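Local coordinates for protein L-threonine-O-3-phosphate decarboxylase (Porphyromonas gingivalis, PDB 3FKD) that probably acts as a pyridoxal 5'-phosphate-dependent L-threonine-O-3-phosphate decarboxylase built on the class I and II aminotransferase fold, at residues G53-R56 / Q57-K61; W226-A230 / L231-A235; N63-D66 / N67-L71; Y199-P202 / G203-I206. One frame throughout, in Å; residues are numbered along the deposited sequence.

Contact 1 (G53-R56 / Q57-K61); sequences GTLR and QMLAK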
# COMPACT_ATOMS: atom_id res chain seq x y z
N GLY A 53 -4.51 8.29 -11.83
CA GLY A 53 -4.18 9.39 -12.73
C GLY A 53 -5.06 10.62 -12.62
O GLY A 53 -4.59 11.72 -12.89
N THR A 54 -6.34 10.45 -12.28
CA THR A 54 -7.22 11.57 -12.12
C THR A 54 -6.85 12.38 -10.87
O THR A 54 -6.84 13.63 -10.90
CB THR A 54 -8.72 11.14 -12.08
OG1 THR A 54 -9.07 10.56 -13.33
CG2 THR A 54 -9.61 12.31 -11.92
N LEU A 55 -6.54 11.67 -9.78
CA LEU A 55 -6.06 12.34 -8.59
C LEU A 55 -4.77 13.09 -8.90
O LEU A 55 -4.63 14.26 -8.56
CB LEU A 55 -5.86 11.39 -7.41
CG LEU A 55 -5.51 11.98 -6.04
CD1 LEU A 55 -6.42 13.18 -5.72
CD2 LEU A 55 -5.61 10.94 -4.98
N ARG A 56 -3.85 12.40 -9.56
CA ARG A 56 -2.57 13.00 -9.94
C ARG A 56 -2.80 14.29 -10.69
O ARG A 56 -2.23 15.33 -10.36
CB ARG A 56 -1.75 12.04 -10.81
CG ARG A 56 -0.34 12.53 -11.09
CD ARG A 56 0.35 11.63 -12.09
NE ARG A 56 -0.21 11.78 -13.43
CZ ARG A 56 -0.76 10.79 -14.13
NH1 ARG A 56 -0.83 9.57 -13.62
NH2 ARG A 56 -1.24 11.01 -15.34
N GLN A 57 -3.65 14.22 -11.71
CA GLN A 57 -4.00 15.40 -12.50
C GLN A 57 -4.52 16.55 -11.61
O GLN A 57 -4.02 17.66 -11.70
CB GLN A 57 -4.98 14.99 -13.60
CG GLN A 57 -5.64 16.12 -14.37
CD GLN A 57 -4.65 16.91 -15.21
OE1 GLN A 57 -4.00 17.86 -14.72
NE2 GLN A 57 -4.55 16.55 -16.49
N MSE A 58 -5.50 16.30 -10.75
CA MSE A 58 -6.03 17.37 -9.90
C MSE A 58 -5.03 17.91 -8.84
O MSE A 58 -5.19 19.03 -8.36
CB MSE A 58 -7.29 16.94 -9.17
CG MSE A 58 -8.35 16.26 -10.02
SE MSE A 58 -9.60 15.51 -8.71
CE MSE A 58 -10.41 14.07 -9.69
N LEU A 59 -4.05 17.10 -8.44
CA LEU A 59 -3.04 17.58 -7.53
C LEU A 59 -2.14 18.54 -8.28
O LEU A 59 -1.86 19.63 -7.82
CB LEU A 59 -2.24 16.40 -6.96
CG LEU A 59 -2.91 15.54 -5.89
CD1 LEU A 59 -2.10 14.29 -5.56
CD2 LEU A 59 -3.19 16.38 -4.63
N ALA A 60 -1.68 18.13 -9.45
CA ALA A 60 -0.80 18.96 -10.24
C ALA A 60 -1.36 20.37 -10.38
O ALA A 60 -0.67 21.35 -10.12
CB ALA A 60 -0.60 18.33 -11.61
N LYS A 61 -2.64 20.45 -10.76
CA LYS A 61 -3.28 21.72 -11.02
C LYS A 61 -3.39 22.56 -9.77
O LYS A 61 -3.15 23.78 -9.78
CB LYS A 61 -4.67 21.49 -11.61
CG LYS A 61 -5.28 22.72 -12.23
CD LYS A 61 -6.60 22.39 -12.94
CE LYS A 61 -7.55 23.59 -12.96
NZ LYS A 61 -8.99 23.17 -12.93
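Gln57, Met58, Leu59 and Ala60 each send their backbone N-H one turn back, to the oxygens of Gly53, Thr54, Leu55 and Arg56, the i to i+4 pattern of the first turns of helix 53-62. The Ala60 N to Arg56 O bond (3.0 Å) is nearly straight, 171° at the hydrogen, whereas Leu59 N has a second, weak bond to Arg56 O.

Apolar contact across the turn is thin. Leu55 CG lies 4.1 Å from Leu59 CD1, the two chains crossing at a slant on the side of the helix that faces helix 230-241 and strand 70-73. Residue 58 is a selenomethionine. Met58 CG sits 3.2 Å from Thr54 O. The still closer approach of its CE to Thr54 CG2 is doubtful.

The polar side chains find partners outside the two segments. Arg56, with CG anti to the backbone N (chi1 -172°) and a bend at chi3, brings its guanidinium back so that Gly53 O lies 4.1 Å above its centre. NH1 makes a salt bridge with Asp51 and NE a hydrogen bond with Asn67, while Thr54 OG1 binds Glu49. The backbone bonds thus run within the helix, while the polar ends of Arg56 and Thr54 are tied to the chain just before it (Asp51, Glu49) and beyond it (Asn67).

Contact 2 (W226-A230 / L231-A235); sequences WAVNA and LAIEA
Asn229 O receives the N-H of Ile233 at 3.1 Å, with the donor in the plane of the carbonyl. The side chain of the same residue takes the next N-H back along the chain: Ala232 N reaches Asn229 OD1 at 3.2 Å, approaching from above the amide plane, 41° out of it. A chi1 of 71° sets CG between the backbone N and the carbonyl carbon, which folds the amide over the start of the helix and also brings OD1 to 3.5 Å from Ala232 CB. The other half of the amide is held as well, since ND2 donates to Leu204 O.

This is a classical asparagine N-cap on helix 230-241: a side-chain oxygen stands in for the missing preceding turn, and Glu234 N to Ala230 O then continues the regular backbone bonding.

Ahead of the cap, Val228 turns its CB toward the helix. Its CG1 lies anti to the backbone N (chi1 -176°) and meets Ile233 CG1 at 3.9 Å, the two side chains crossing at about a right angle. Ile233 CD1 passes on to 3.4 Å from Val228 O. The dimer interface runs directly past this corner. Asn229 and Leu231 pack on Asn229 and Leu231 of the second subunit, and Ala227 O accepts from Asn74 ND2 of that subunit.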
# COMPACT_ATOMS: atom_id res chain seq x y z
N TRP A 226 -2.16 -0.19 -9.28
CA TRP A 226 -3.13 -0.32 -8.21
C TRP A 226 -2.46 -0.33 -6.81
O TRP A 226 -2.91 -1.03 -5.88
CB TRP A 226 -4.04 -1.54 -8.40
CG TRP A 226 -4.44 -1.86 -9.81
CD1 TRP A 226 -5.36 -1.20 -10.59
CD2 TRP A 226 -3.99 -2.98 -10.58
NE1 TRP A 226 -5.48 -1.82 -11.81
CE2 TRP A 226 -4.64 -2.91 -11.84
CE3 TRP A 226 -3.08 -4.02 -10.34
CZ2 TRP A 226 -4.41 -3.85 -12.85
CZ3 TRP A 226 -2.84 -4.94 -11.32
CH2 TRP A 226 -3.52 -4.85 -12.59
N ALA A 227 -1.40 0.45 -6.66
CA ALA A 227 -0.75 0.63 -5.34
C ALA A 227 -1.52 1.58 -4.39
O ALA A 227 -1.34 1.51 -3.16
CB ALA A 227 0.65 1.12 -5.52
N VAL A 228 -2.37 2.44 -4.96
CA VAL A 228 -3.20 3.37 -4.18
C VAL A 228 -4.67 2.95 -4.20
O VAL A 228 -5.30 2.97 -5.26
CB VAL A 228 -3.07 4.84 -4.69
CG1 VAL A 228 -3.83 5.77 -3.82
CG2 VAL A 228 -1.59 5.26 -4.73
N ASN A 229 -5.19 2.57 -3.04
CA ASN A 229 -6.53 2.02 -2.98
C ASN A 229 -7.65 3.05 -3.26
O ASN A 229 -7.43 4.28 -3.16
CB ASN A 229 -6.75 1.26 -1.66
CG ASN A 229 -6.85 2.20 -0.45
OD1 ASN A 229 -7.90 2.79 -0.21
ND2 ASN A 229 -5.73 2.36 0.28
N ALA A 230 -8.82 2.53 -3.61
CA ALA A 230 -9.92 3.28 -4.24
C ALA A 230 -10.57 4.29 -3.34
O ALA A 230 -10.84 5.40 -3.75
CB ALA A 230 -11.01 2.31 -4.82
N LEU A 231 -10.83 3.89 -2.10
CA LEU A 231 -11.44 4.76 -1.12
C LEU A 231 -10.51 5.90 -0.79
O LEU A 231 -10.98 7.00 -0.56
CB LEU A 231 -11.74 4.02 0.16
CG LEU A 231 -12.95 3.11 0.13
CD1 LEU A 231 -12.94 2.30 1.42
CD2 LEU A 231 -14.29 3.91 -0.09
N ALA A 232 -9.21 5.62 -0.73
CA ALA A 232 -8.22 6.67 -0.45
C ALA A 232 -8.22 7.70 -1.55
O ALA A 232 -8.12 8.90 -1.27
CB ALA A 232 -6.78 6.09 -0.23
N ILE A 233 -8.32 7.24 -2.79
CA ILE A 233 -8.33 8.15 -3.94
C ILE A 233 -9.53 9.08 -3.78
O ILE A 233 -9.46 10.29 -4.04
CB ILE A 233 -8.33 7.38 -5.33
CG1 ILE A 233 -6.89 7.08 -5.79
CG2 ILE A 233 -8.96 8.20 -6.40
CD1 ILE A 233 -6.71 5.74 -6.55
N GLU A 234 -10.61 8.49 -3.29
CA GLU A 234 -11.90 9.12 -3.15
C GLU A 234 -11.91 10.15 -1.99
O GLU A 234 -12.44 11.25 -2.14
CB GLU A 234 -12.95 8.02 -2.99
CG GLU A 234 -14.36 8.48 -2.92
CD GLU A 234 -14.93 9.03 -4.24
OE1 GLU A 234 -14.29 8.90 -5.29
OE2 GLU A 234 -16.05 9.59 -4.21
N ALA A 235 -11.29 9.80 -0.87
CA ALA A 235 -11.12 10.72 0.24
C ALA A 235 -10.31 11.93 -0.17
O ALA A 235 -10.69 13.07 0.11
CB ALA A 235 -10.47 10.03 1.43

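Contact 3 (N63-D66 / N67-L71); sequences NSVD and NNAIL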
# COMPACT_ATOMS: atom_id res chain seq x y z
N ASN A 63 -1.53 22.38 -7.19
CA ASN A 63 -0.21 22.72 -6.71
C ASN A 63 0.64 23.50 -7.72
O ASN A 63 1.85 23.67 -7.50
CB ASN A 63 0.51 21.44 -6.26
CG ASN A 63 -0.12 20.83 -5.01
OD1 ASN A 63 -0.22 19.60 -4.88
ND2 ASN A 63 -0.55 21.68 -4.08
N SER A 64 0.01 23.96 -8.80
CA SER A 64 0.70 24.69 -9.86
C SER A 64 1.87 23.93 -10.48
O SER A 64 2.87 24.54 -10.85
CB SER A 64 1.25 26.02 -9.34
OG SER A 64 0.30 27.05 -9.41
N VAL A 65 1.75 22.61 -10.60
CA VAL A 65 2.86 21.79 -11.04
C VAL A 65 2.40 20.97 -12.22
O VAL A 65 1.21 20.85 -12.46
CB VAL A 65 3.37 20.88 -9.90
CG1 VAL A 65 4.30 19.82 -10.43
CG2 VAL A 65 4.11 21.70 -8.87
N ASP A 66 3.34 20.42 -12.98
CA ASP A 66 2.96 19.58 -14.11
C ASP A 66 2.44 18.21 -13.67
O ASP A 66 2.79 17.69 -12.62
CB ASP A 66 4.13 19.41 -15.08
CG ASP A 66 4.61 20.76 -15.64
OD1 ASP A 66 3.92 21.79 -15.44
OD2 ASP A 66 5.69 20.79 -16.28
N ASN A 67 1.59 17.64 -14.51
CA ASN A 67 1.10 16.29 -14.33
C ASN A 67 2.28 15.33 -14.12
O ASN A 67 2.19 14.39 -13.32
CB ASN A 67 0.32 15.89 -15.57
CG ASN A 67 -0.84 14.98 -15.27
OD1 ASN A 67 -0.69 13.77 -15.06
ND2 ASN A 67 -2.04 15.58 -15.24
N ASN A 68 3.36 15.59 -14.86
CA ASN A 68 4.61 14.86 -14.79
C ASN A 68 5.31 14.88 -13.42
O ASN A 68 6.24 14.10 -13.17
CB ASN A 68 5.59 15.52 -15.75
CG ASN A 68 5.40 15.08 -17.16
OD1 ASN A 68 4.95 13.95 -17.42
ND2 ASN A 68 5.75 15.97 -18.10
N ALA A 69 4.93 15.82 -12.57
CA ALA A 69 5.71 16.03 -11.37
C ALA A 69 5.05 15.49 -10.11
O ALA A 69 5.61 15.65 -9.02
CB ALA A 69 6.08 17.52 -11.21
N ILE A 70 3.86 14.89 -10.24
CA ILE A 70 3.23 14.25 -9.08
C ILE A 70 3.20 12.73 -9.22
O ILE A 70 3.14 12.18 -10.31
CB ILE A 70 1.80 14.81 -8.73
CG1 ILE A 70 1.89 16.08 -7.88
CG2 ILE A 70 1.01 13.82 -7.89
CD1 ILE A 70 2.14 17.37 -8.64
N LEU A 71 3.25 12.07 -8.10
CA LEU A 71 3.15 10.63 -8.09
C LEU A 71 2.43 10.29 -6.79
O LEU A 71 3.00 10.49 -5.70
CB LEU A 71 4.54 9.98 -8.13
CG LEU A 71 4.49 8.47 -7.89
CD1 LEU A 71 4.34 7.73 -9.16
CD2 LEU A 71 5.73 7.97 -7.15
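Val65 meets Ile70 through CG1, which chi1 of 167° places anti to the backbone N and aims at the start of strand 70-73. Ile70 answers with its far methyl: chi2 of 82° bends the chain so that CD1 comes to 3.7 Å from Val65 CG1 and 3.9 Å from Val65 CB, the two branched side chains meeting at a slant. Ala69 CB lies against the same CG1, although the modelled separation is too short to trust.

The chain arrives here from helix 53-62, which ends in a Schellman motif. Ser64, with positive phi, is its C-prime residue; Val65 N returns to Ala60 O and Ser64 N to Lys61 O. A single 3-10 turn, 67-69, then swings the backbone into the edge strand of the seven-stranded sheet. Its bond is Ala69 N to Asp66 O, 2.8 Å long and fairly straight at the hydrogen (162°), though the donor sits well above the carbonyl plane.

Asp66 CB lies 4.2 Å from Asn68 CB, and the Asp66 carboxylate carbon CG is turned anti to the carbonyl carbon of its own residue. Beyond the two segments, Val65 and Ala69 touch Ile183 and Ile70 packs on Leu59.

Contact 4 (Y199-P202 / G203-I206); sequences YGIP and GLRI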
# COMPACT_ATOMS: atom_id res chain seq x y z
N TYR A 199 -5.26 15.68 8.03
CA TYR A 199 -6.68 15.37 7.82
C TYR A 199 -7.22 14.17 8.58
O TYR A 199 -8.38 13.81 8.37
CB TYR A 199 -7.02 15.21 6.35
CG TYR A 199 -6.38 16.24 5.46
CD1 TYR A 199 -6.77 17.59 5.50
CD2 TYR A 199 -5.39 15.86 4.54
CE1 TYR A 199 -6.17 18.53 4.67
CE2 TYR A 199 -4.80 16.78 3.70
CZ TYR A 199 -5.19 18.11 3.77
OH TYR A 199 -4.58 18.99 2.92
N GLY A 200 -6.41 13.58 9.45
CA GLY A 200 -6.89 12.56 10.36
C GLY A 200 -7.24 11.26 9.69
O GLY A 200 -8.04 10.48 10.19
N ILE A 201 -6.64 11.01 8.53
CA ILE A 201 -6.91 9.77 7.83
C ILE A 201 -5.68 8.88 7.56
O ILE A 201 -5.43 8.43 6.44
CB ILE A 201 -7.82 9.99 6.63
CG1 ILE A 201 -7.27 11.10 5.75
CG2 ILE A 201 -9.22 10.37 7.14
CD1 ILE A 201 -7.53 10.91 4.30
N PRO A 202 -4.96 8.56 8.64
CA PRO A 202 -3.80 7.66 8.61
C PRO A 202 -4.13 6.24 8.09
O PRO A 202 -3.29 5.62 7.45
CB PRO A 202 -3.36 7.58 10.09
CG PRO A 202 -4.38 8.26 10.88
CD PRO A 202 -5.46 8.79 10.01
N GLY A 203 -5.34 5.76 8.38
CA GLY A 203 -5.76 4.44 7.96
C GLY A 203 -6.06 4.27 6.47
O GLY A 203 -6.09 3.16 5.99
N LEU A 204 -6.25 5.36 5.76
CA LEU A 204 -6.49 5.33 4.33
C LEU A 204 -5.23 5.12 3.51
O LEU A 204 -5.32 4.66 2.38
CB LEU A 204 -7.18 6.62 3.89
CG LEU A 204 -8.65 6.56 3.50
CD1 LEU A 204 -9.26 5.31 4.08
CD2 LEU A 204 -9.40 7.82 4.00
N ARG A 205 -4.07 5.44 4.08
CA ARG A 205 -2.78 5.27 3.41
C ARG A 205 -2.68 6.00 2.10
O ARG A 205 -2.68 5.38 1.07
CB ARG A 205 -2.46 3.79 3.16
CG ARG A 205 -2.75 2.86 4.38
CD ARG A 205 -2.05 3.26 5.73
NE ARG A 205 -0.61 3.40 5.61
CZ ARG A 205 0.08 4.52 5.81
NH1 ARG A 205 -0.54 5.65 6.18
NH2 ARG A 205 1.40 4.52 5.66
N ILE A 206 -2.59 7.32 2.12
CA ILE A 206 -2.46 8.04 0.87
C ILE A 206 -1.51 9.26 1.07
O ILE A 206 -1.49 9.87 2.14
CB ILE A 206 -3.88 8.30 0.22
CG1 ILE A 206 -3.78 8.67 -1.26
CG2 ILE A 206 -4.80 9.28 1.02
CD1 ILE A 206 -2.87 9.79 -1.55
O HOH W 1 -3.06 8.26 5.05
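Gly203 follows Pro202 into two overlapping beta turns, in the loop that sits between helix 196-199 and strand 207-210 in this aminotransferase-type fold and includes segment 203-206. The backbone of Gly203 is hydrogen-bonded to the second subunit.

Leu204 closes the first turn: its N-H goes to Ile201 O at 3.2 Å, coming from above the carbonyl plane rather than within it. The side chains of the two residues meet as well. Ile201 holds CG1 between its backbone N and carbonyl carbon (chi1 52°). From there Ile201 CD1 approaches Leu204 CD2 to 3.6 Å. Ile201 CB is only slightly farther from that methyl. Both Ile201 and Leu204 also touch Ile44 of the second subunit, so this apolar pair is part of the dimer interface.

Arg205 N completes the second turn with a weak bond to Pro202 O. The same oxygen is gripped more firmly by the side chain: bends at chi2 and chi3, both -55°, curl the arginine back until NH1 lies 3.0 Å from Pro202 O, in the plane of that carbonyl and near the edge of the guanidinium. Arg205 CD passes Pro202 O at 3.2 Å. NE is hydrogen-bonded to another partner, Trp226 O of the second subunit, so one guanidinium ties its own turn to the neighbouring chain.

Ile206 then leads toward strand 207-210. Its N donates at 3.1 Å to water 1, which in turn donates to Ile201 O at 2.8 Å.

In the fold
Contacts 1 and 3 share one connection, helix 53-62 running through its terminal turn into strand 70-73; their centres are about 7 Å apart, both are partly buried, and neither touches the second subunit. The bond from Arg56 NE to Asn67 OD1 ties this partly buried pair together. Contacts 2 and 4 are buried and lie at the dimer interface, joined by the Asn229 ND2 to Leu204 O hydrogen bond and by packing of Leu204 and Ile206 against helix 230-241. There the side chains of Asn229 and Arg205 bind backbone oxygens, one of them on the second subunit. Contact 1 meets contact 2 through Leu55, which packs on Ile233 O, whereas contact 4 stays clear of contacts 1 and 3.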